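Local coordinates for putative branched-chain amino acid aminotransferase IlvE (Streptococcus mutans, PDB 4DQN), which probably transfers amino groups between the branched-chain amino acids and 2-oxoglutarate, with pyridoxal 5'-phosphate as cofactor, at residues H182-A186 against A187-G191; G315-T318 against H319-D323; V333-E337 against G338-K342. All blocks are in the same frame, centred on the assembly; numbering follows the deposited sequence.

Contact 1 (H182-A186 against A187-G191); sequences HGTGA and AKVGG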
loop_
_atom_site.group_PDB
_atom_site.type_symbol
_atom_site.label_atom_id
_atom_site.label_comp_id
_atom_site.label_asym_id
_atom_site.label_seq_id
_atom_site.Cartn_x
_atom_site.Cartn_y
_atom_site.Cartn_z
ATOM N N HIS A 182 -10.213 -9.689 2.998
ATOM C CA HIS A 182 -9.994 -9.996 1.588
ATOM C C HIS A 182 -9.137 -8.917 0.921
ATOM O O HIS A 182 -9.442 -8.464 -0.190
ATOM C CB HIS A 182 -11.330 -10.126 0.856
ATOM C CG HIS A 182 -12.186 -11.248 1.358
ATOM N ND1 HIS A 182 -13.531 -11.094 1.630
ATOM C CD2 HIS A 182 -11.891 -12.541 1.636
ATOM C CE1 HIS A 182 -14.026 -12.244 2.058
ATOM N NE2 HIS A 182 -13.051 -13.137 2.073
ATOM N N GLY A 183 -8.065 -8.515 1.605
ATOM C CA GLY A 183 -7.156 -7.496 1.104
ATOM C C GLY A 183 -5.887 -8.123 0.553
ATOM O O GLY A 183 -5.941 -9.176 -0.099
ATOM N N THR A 184 -4.747 -7.487 0.825
ATOM C CA THR A 184 -3.463 -7.925 0.268
ATOM C C THR A 184 -2.547 -8.564 1.311
ATOM O O THR A 184 -1.328 -8.629 1.113
ATOM C CB THR A 184 -2.718 -6.751 -0.403
ATOM O OG1 THR A 184 -2.601 -5.654 0.521
ATOM C CG2 THR A 184 -3.483 -6.282 -1.638
ATOM N N GLY A 185 -3.134 -9.037 2.410
ATOM C CA GLY A 185 -2.367 -9.558 3.535
ATOM C C GLY A 185 -1.429 -10.719 3.231
ATOM O O GLY A 185 -0.368 -10.855 3.863
ATOM N N ALA A 186 -1.821 -11.563 2.277
ATOM C CA ALA A 186 -1.037 -12.754 1.923
ATOM C C ALA A 186 -0.027 -12.437 0.814
ATOM O O ALA A 186 0.628 -13.336 0.261
ATOM C CB ALA A 186 -1.966 -13.892 1.502
ATOM N N ALA A 187 0.086 -11.151 0.493
ATOM C CA ALA A 187 1.016 -10.671 -0.524
ATOM C C ALA A 187 2.049 -9.752 0.130
ATOM O O ALA A 187 1.687 -8.874 0.920
ATOM C CB ALA A 187 0.242 -9.922 -1.631
ATOM N N LYS A 188 3.332 -9.949 -0.179
ATOM C CA LYS A 188 4.384 -9.113 0.408
ATOM C C LYS A 188 4.452 -7.767 -0.315
ATOM O O LYS A 188 5.333 -7.542 -1.156
ATOM C CB LYS A 188 5.741 -9.828 0.335
ATOM C CG LYS A 188 6.764 -9.373 1.382
ATOM C CD LYS A 188 7.850 -10.434 1.525
ATOM C CE LYS A 188 8.895 -10.042 2.554
ATOM N NZ LYS A 188 8.317 -9.907 3.925
ATOM N N VAL A 189 3.519 -6.873 0.015
ATOM C CA VAL A 189 3.428 -5.583 -0.666
ATOM C C VAL A 189 3.498 -4.424 0.325
ATOM O O VAL A 189 3.081 -4.550 1.482
ATOM C CB VAL A 189 2.133 -5.475 -1.507
ATOM C CG1 VAL A 189 2.100 -6.563 -2.545
ATOM C CG2 VAL A 189 0.898 -5.588 -0.614
ATOM N N GLY A 190 4.021 -3.295 -0.136
ATOM C CA GLY A 190 4.167 -2.119 0.705
ATOM C C GLY A 190 2.925 -1.682 1.463
ATOM O O GLY A 190 3.029 -1.159 2.583
ATOM N N GLY A 191 1.748 -1.881 0.870
ATOM C CA GLY A 191 0.515 -1.420 1.496
ATOM C C GLY A 191 0.297 -1.997 2.893
ATOM O O GLY A 191 -0.180 -1.302 3.800
#

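Contact 2 (G315-T318 against H319-D323); sequences GPVT and HKLYD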
loop_
_atom_site.group_PDB
_atom_site.type_symbol
_atom_site.label_atom_id
_atom_site.label_comp_id
_atom_site.label_asym_id
_atom_site.label_seq_id
_atom_site.Cartn_x
_atom_site.Cartn_y
_atom_site.Cartn_z
ATOM N N GLY A 315 13.017 -21.096 25.729
ATOM C CA GLY A 315 12.679 -22.497 25.887
ATOM C C GLY A 315 13.543 -23.443 25.081
ATOM O O GLY A 315 14.111 -23.061 24.053
ATOM N N PRO A 316 13.639 -24.694 25.549
ATOM C CA PRO A 316 14.432 -25.765 24.945
ATOM C C PRO A 316 14.028 -26.112 23.520
ATOM O O PRO A 316 14.915 -26.378 22.704
ATOM C CB PRO A 316 14.156 -26.967 25.868
ATOM C CG PRO A 316 12.915 -26.598 26.648
ATOM C CD PRO A 316 13.040 -25.116 26.828
ATOM N N VAL A 317 12.730 -26.143 23.224
ATOM C CA VAL A 317 12.278 -26.562 21.899
ATOM C C VAL A 317 12.605 -25.466 20.890
ATOM O O VAL A 317 13.072 -25.751 19.779
ATOM C CB VAL A 317 10.761 -26.901 21.883
ATOM C CG1 VAL A 317 10.289 -27.237 20.462
ATOM C CG2 VAL A 317 10.458 -28.053 22.837
ATOM N N THR A 318 12.374 -24.215 21.287
ATOM C CA THR A 318 12.769 -23.069 20.468
ATOM C C THR A 318 14.272 -23.139 20.185
ATOM O O THR A 318 14.707 -22.993 19.044
ATOM C CB THR A 318 12.427 -21.720 21.147
ATOM O OG1 THR A 318 11.004 -21.607 21.303
ATOM C CG2 THR A 318 12.918 -20.543 20.302
ATOM N N HIS A 319 15.060 -23.387 21.226
ATOM C CA HIS A 319 16.509 -23.513 21.064
ATOM C C HIS A 319 16.882 -24.579 20.044
ATOM O O HIS A 319 17.763 -24.372 19.211
ATOM C CB HIS A 319 17.163 -23.858 22.403
ATOM C CG HIS A 319 17.746 -22.680 23.118
ATOM N ND1 HIS A 319 17.240 -22.203 24.310
ATOM C CD2 HIS A 319 18.813 -21.900 22.824
ATOM C CE1 HIS A 319 17.959 -21.167 24.707
ATOM N NE2 HIS A 319 18.918 -20.961 23.823
ATOM N N LYS A 320 16.209 -25.722 20.119
ATOM C CA LYS A 320 16.514 -26.865 19.258
ATOM C C LYS A 320 16.175 -26.586 17.803
ATOM O O LYS A 320 16.909 -26.977 16.898
ATOM C CB LYS A 320 15.743 -28.106 19.731
ATOM C CG LYS A 320 16.469 -28.922 20.792
ATOM C CD LYS A 320 15.486 -29.772 21.591
ATOM C CE LYS A 320 14.446 -30.427 20.689
ATOM N NZ LYS A 320 13.316 -31.042 21.472
ATOM N N LEU A 321 15.042 -25.932 17.584
ATOM C CA LEU A 321 14.617 -25.570 16.235
ATOM C C LEU A 321 15.547 -24.520 15.650
ATOM O O LEU A 321 15.906 -24.594 14.471
ATOM C CB LEU A 321 13.176 -25.044 16.250
ATOM C CG LEU A 321 12.101 -26.080 16.592
ATOM C CD1 LEU A 321 10.753 -25.407 16.868
ATOM C CD2 LEU A 321 11.962 -27.061 15.467
ATOM N N TYR A 322 15.922 -23.539 16.470
ATOM C CA TYR A 322 16.834 -22.477 16.037
ATOM C C TYR A 322 18.189 -23.043 15.623
ATOM O O TYR A 322 18.708 -22.718 14.546
ATOM C CB TYR A 322 17.026 -21.444 17.152
ATOM C CG TYR A 322 17.971 -20.296 16.803
ATOM C CD1 TYR A 322 17.495 -19.130 16.199
ATOM C CD2 TYR A 322 19.336 -20.372 17.090
ATOM C CE1 TYR A 322 18.358 -18.074 15.887
ATOM C CE2 TYR A 322 20.201 -19.330 16.777
ATOM C CZ TYR A 322 19.705 -18.181 16.177
ATOM O OH TYR A 322 20.558 -17.136 15.865
ATOM N N ASP A 323 18.767 -23.878 16.488
ATOM C CA ASP A 323 20.060 -24.504 16.203
ATOM C C ASP A 323 20.029 -25.300 14.897
ATOM O O ASP A 323 20.948 -25.200 14.073
ATOM C CB ASP A 323 20.498 -25.404 17.374
ATOM C CG ASP A 323 20.931 -24.605 18.588
ATOM O OD1 ASP A 323 21.111 -23.372 18.449
ATOM O OD2 ASP A 323 21.112 -25.200 19.676
#

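Contact 3 (V333-E337 against G338-K342); sequences VKAPE and GWIYK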
loop_
_atom_site.group_PDB
_atom_site.type_symbol
_atom_site.label_atom_id
_atom_site.label_comp_id
_atom_site.label_asym_id
_atom_site.label_seq_id
_atom_site.Cartn_x
_atom_site.Cartn_y
_atom_site.Cartn_z
ATOM N N VAL A 333 24.807 -28.267 9.234
ATOM C CA VAL A 333 23.888 -29.394 9.437
ATOM C C VAL A 333 23.372 -29.875 8.079
ATOM O O VAL A 333 23.084 -29.051 7.213
ATOM C CB VAL A 333 22.696 -28.993 10.362
ATOM C CG1 VAL A 333 21.660 -30.104 10.450
ATOM C CG2 VAL A 333 23.189 -28.649 11.757
ATOM N N LYS A 334 23.270 -31.193 7.869
ATOM C CA LYS A 334 22.791 -31.712 6.577
ATOM C C LYS A 334 21.411 -31.156 6.231
ATOM O O LYS A 334 20.501 -31.161 7.071
ATOM C CB LYS A 334 22.707 -33.238 6.570
ATOM C CG LYS A 334 22.586 -33.824 5.159
ATOM C CD LYS A 334 21.925 -35.201 5.172
ATOM C CE LYS A 334 22.354 -36.059 3.993
ATOM N NZ LYS A 334 22.408 -35.350 2.688
ATOM N N ALA A 335 21.253 -30.701 4.991
ATOM C CA ALA A 335 20.019 -30.031 4.571
ATOM C C ALA A 335 18.994 -30.997 4.034
ATOM O O ALA A 335 19.350 -32.064 3.526
ATOM C CB ALA A 335 20.328 -29.007 3.500
ATOM N N PRO A 336 17.708 -30.622 4.111
ATOM C CA PRO A 336 16.741 -31.403 3.339
ATOM C C PRO A 336 17.074 -31.275 1.857
ATOM O O PRO A 336 17.737 -30.304 1.466
ATOM C CB PRO A 336 15.403 -30.705 3.641
ATOM C CG PRO A 336 15.608 -30.067 4.990
ATOM C CD PRO A 336 17.055 -29.616 4.976
ATOM N N GLU A 337 16.636 -32.237 1.049
ATOM C CA GLU A 337 16.838 -32.184 -0.397
ATOM C C GLU A 337 16.253 -30.910 -1.015
ATOM O O GLU A 337 15.130 -30.523 -0.698
ATOM C CB GLU A 337 16.184 -33.402 -1.047
ATOM C CG GLU A 337 16.704 -33.731 -2.430
ATOM C CD GLU A 337 18.073 -34.384 -2.386
ATOM O OE1 GLU A 337 18.651 -34.502 -1.276
ATOM O OE2 GLU A 337 18.571 -34.785 -3.463
ATOM N N GLY A 338 17.028 -30.254 -1.876
ATOM C CA GLY A 338 16.539 -29.119 -2.645
ATOM C C GLY A 338 16.539 -27.764 -1.956
ATOM O O GLY A 338 16.152 -26.772 -2.568
ATOM N N TRP A 339 16.954 -27.705 -0.692
ATOM C CA TRP A 339 16.919 -26.447 0.061
ATOM C C TRP A 339 18.095 -25.516 -0.195
ATOM O O TRP A 339 17.938 -24.292 -0.217
ATOM C CB TRP A 339 16.840 -26.707 1.567
ATOM C CG TRP A 339 15.481 -27.096 2.058
ATOM C CD1 TRP A 339 14.462 -27.641 1.328
ATOM C CD2 TRP A 339 15.000 -26.979 3.399
ATOM N NE1 TRP A 339 13.374 -27.874 2.141
ATOM C CE2 TRP A 339 13.680 -27.476 3.416
ATOM C CE3 TRP A 339 15.561 -26.507 4.592
ATOM C CZ2 TRP A 339 12.904 -27.507 4.588
ATOM C CZ3 TRP A 339 14.795 -26.544 5.754
ATOM C CH2 TRP A 339 13.479 -27.043 5.740
ATOM N N ILE A 340 19.284 -26.084 -0.344
ATOM C CA ILE A 340 20.479 -25.266 -0.464
ATOM C C ILE A 340 20.838 -25.019 -1.924
ATOM O O ILE A 340 20.827 -25.938 -2.739
ATOM C CB ILE A 340 21.680 -25.917 0.239
ATOM C CG1 ILE A 340 21.348 -26.233 1.702
ATOM C CG2 ILE A 340 22.905 -25.023 0.135
ATOM C CD1 ILE A 340 20.850 -25.042 2.540
ATOM N N TYR A 341 21.137 -23.765 -2.245
ATOM C CA TYR A 341 21.559 -23.376 -3.586
ATOM C C TYR A 341 22.922 -22.708 -3.479
ATOM O O TYR A 341 23.023 -21.547 -3.051
ATOM C CB TYR A 341 20.578 -22.373 -4.179
ATOM C CG TYR A 341 19.278 -22.946 -4.669
ATOM C CD1 TYR A 341 18.345 -23.471 -3.784
ATOM C CD2 TYR A 341 18.969 -22.931 -6.022
ATOM C CE1 TYR A 341 17.152 -23.973 -4.237
ATOM C CE2 TYR A 341 17.782 -23.433 -6.483
ATOM C CZ TYR A 341 16.877 -23.955 -5.591
ATOM O OH TYR A 341 15.680 -24.457 -6.062
ATOM N N LYS A 342 23.967 -23.440 -3.855
ATOM C CA LYS A 342 25.325 -22.900 -3.842
ATOM C C LYS A 342 25.429 -21.782 -4.864
ATOM O O LYS A 342 24.932 -21.898 -5.980
ATOM C CB LYS A 342 26.352 -23.989 -4.148
ATOM C CG LYS A 342 26.362 -25.119 -3.138
ATOM C CD LYS A 342 26.496 -24.577 -1.717
ATOM C CE LYS A 342 27.929 -24.177 -1.402
ATOM N NZ LYS A 342 28.134 -24.091 0.072
HETATM O O HOH W 1 19.703 -28.996 0.008
#

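Contact 1 (H182-A186 against A187-G191)
Thr-184 and Ala-187 are the ends of a type I beta turn in the loop that holds Lys-188, the lysine predicted to carry pyridoxal phosphate on its side-chain nitrogen. Ala-187 N donates to Thr-184 O over 3.0 Å. The amide stands above the carbonyl plane, 53° out of it, so the donor does not point along a lone pair. Ala-187 CB approaches the same Thr-184 O to 3.4 Å. Asn-192 ND2, from the following helix, also hydrogen-bonds this oxygen, so it has two donors.

The loop follows strand 168-172 and runs into helix 190-205. In this class-IV aminotransferase it brings the lysine up to helix 79-92 and strand 59-68. No cofactor is attached to Lys-188 here. Lys-188 is the centre of an inverse gamma turn, marked by a weak bond of 2.9 Å from Val-189 N to Ala-187 O. Its side chain is extended as far as CE, and its NZ is hydrogen-bonded to Tyr-193 OH.

Past Lys-188 the chain comes back to the first turn. Val-189 CG2 meets Thr-184 at OG1 (3.7 Å) and at CB (3.8 Å). The two side chains cross at about a right angle. A chi1 of -60° puts Val-189 CG1 anti to the carbonyl carbon and leaves CG2, between N and the carbonyl carbon, to reach the threonine. Thr-184 also packs on Ala-195 of the second subunit.

Contact 2 (G315-T318 against H319-D323)
Gly-315, at the N-cap position, starts a regular run of i to i+4 bonds: His-319 N to Gly-315 O, Lys-320 N to Pro-316 O, Leu-321 N to Val-317 O and Tyr-322 N to Thr-318 O, all 2.9 to 3.0 Å long.

The His-319 ring hangs beside the first turn. Its ND1 makes a weak bond of 3.3 Å to Gly-315 O, which the backbone N of His-319 also grips. The angle at the ND1 hydrogen is only 131°. The same N-H is shared with Val-314 O, also weakly, from the residue before the N-cap.

Lys-320 runs back along the helix. Its CG lies 3.5 Å from Pro-316 O, and the chain then bends at chi3 (43°). On another side Val-317 and Leu-321 lie side by side, pointing the same way, with Val-317 CG1 4.1 Å from Leu-321 CD1. Leu-321 CG also sits 3.3 Å from Val-317 O.

Glu-283 binds the start of the helix twice, one carboxylate oxygen taking Val-317 N and the other hydrogen-bonded to Thr-318 OG1, and its negative charge near a helix N-terminus probably suits the helix dipole. Val-317 and Thr-318 pack on strand 228-234, and Thr-318 and Tyr-322 on strand 292-301, as the first part of an amphipathic helix, 316-329, laid on the mixed beta sheet.

Contact 3 (V333-E337 against G338-K342)
The Trp-339 indole has the Pro-336 ring over one face. Pro-336 CG lies 3.4 Å from the centroid of the six-membered ring, only 6° off the normal, a clear CH-pi contact. Pro-336 CD reaches Trp-339 CE3 at 3.5 Å, and Pro-336 CB lies 3.7 Å from Trp-339 CE2, so the CB-CG-CD edge of the proline spans the six-membered ring. The two residues are the ends of a type II beta turn, which leads into strand 340-342 at the border of the antiparallel sheet.

The indole has other aromatic and charged neighbours. Arg-78 makes a cation-pi contact with it. The ring of Phe-77 meets it about perpendicular, and that of Tyr-258 is inclined to it. Pro-336 itself also packs on Tyr-258 and on Leu-259 of helix 251-262, and on Ile-328 of helix 316-329. At the edge of the Tyr-341 ring, in its plane, lies Trp-339 O.

Trp-339 CG stands opposite its own carbonyl carbon (chi1 -78°), which turns the indole back over the proline. Gly-338 takes the third position of the turn (phi 83°), where a positive phi favours glycine. The turn bond itself, from Trp-339 N to Pro-336 O, is long and weak at 3.5 Å.

Outside the turn, Ala-335 CB presses against Ile-340 CG1 at 3.5 Å, closer than usual for two carbons. A water bridges Pro-336 and Ile-340: it donates to Pro-336 O at 2.8 Å and accepts from Ile-340 N at 3.0 Å.

How the contacts relate
Along the chain the order is contact 1, contact 2, contact 3. Contact 1 leads into helix 190-205. Contact 2 is the start of helix 316-329, which lies on the mixed sheet. Contact 3 follows that helix and enters strand 340-342, an outer strand of the antiparallel sheet. Contacts 2 and 3 have centres 20 Å apart and nearest atoms about 5 Å apart. Contact 1 is on the opposite side of the chain's centre, about 30 Å from contact 2 and 29 Å from contact 3, centre to centre. Thus the C-terminal part of the chain passes from the mixed sheet to the antiparallel one, while the predicted cofactor lysine belongs to contact 1 alone.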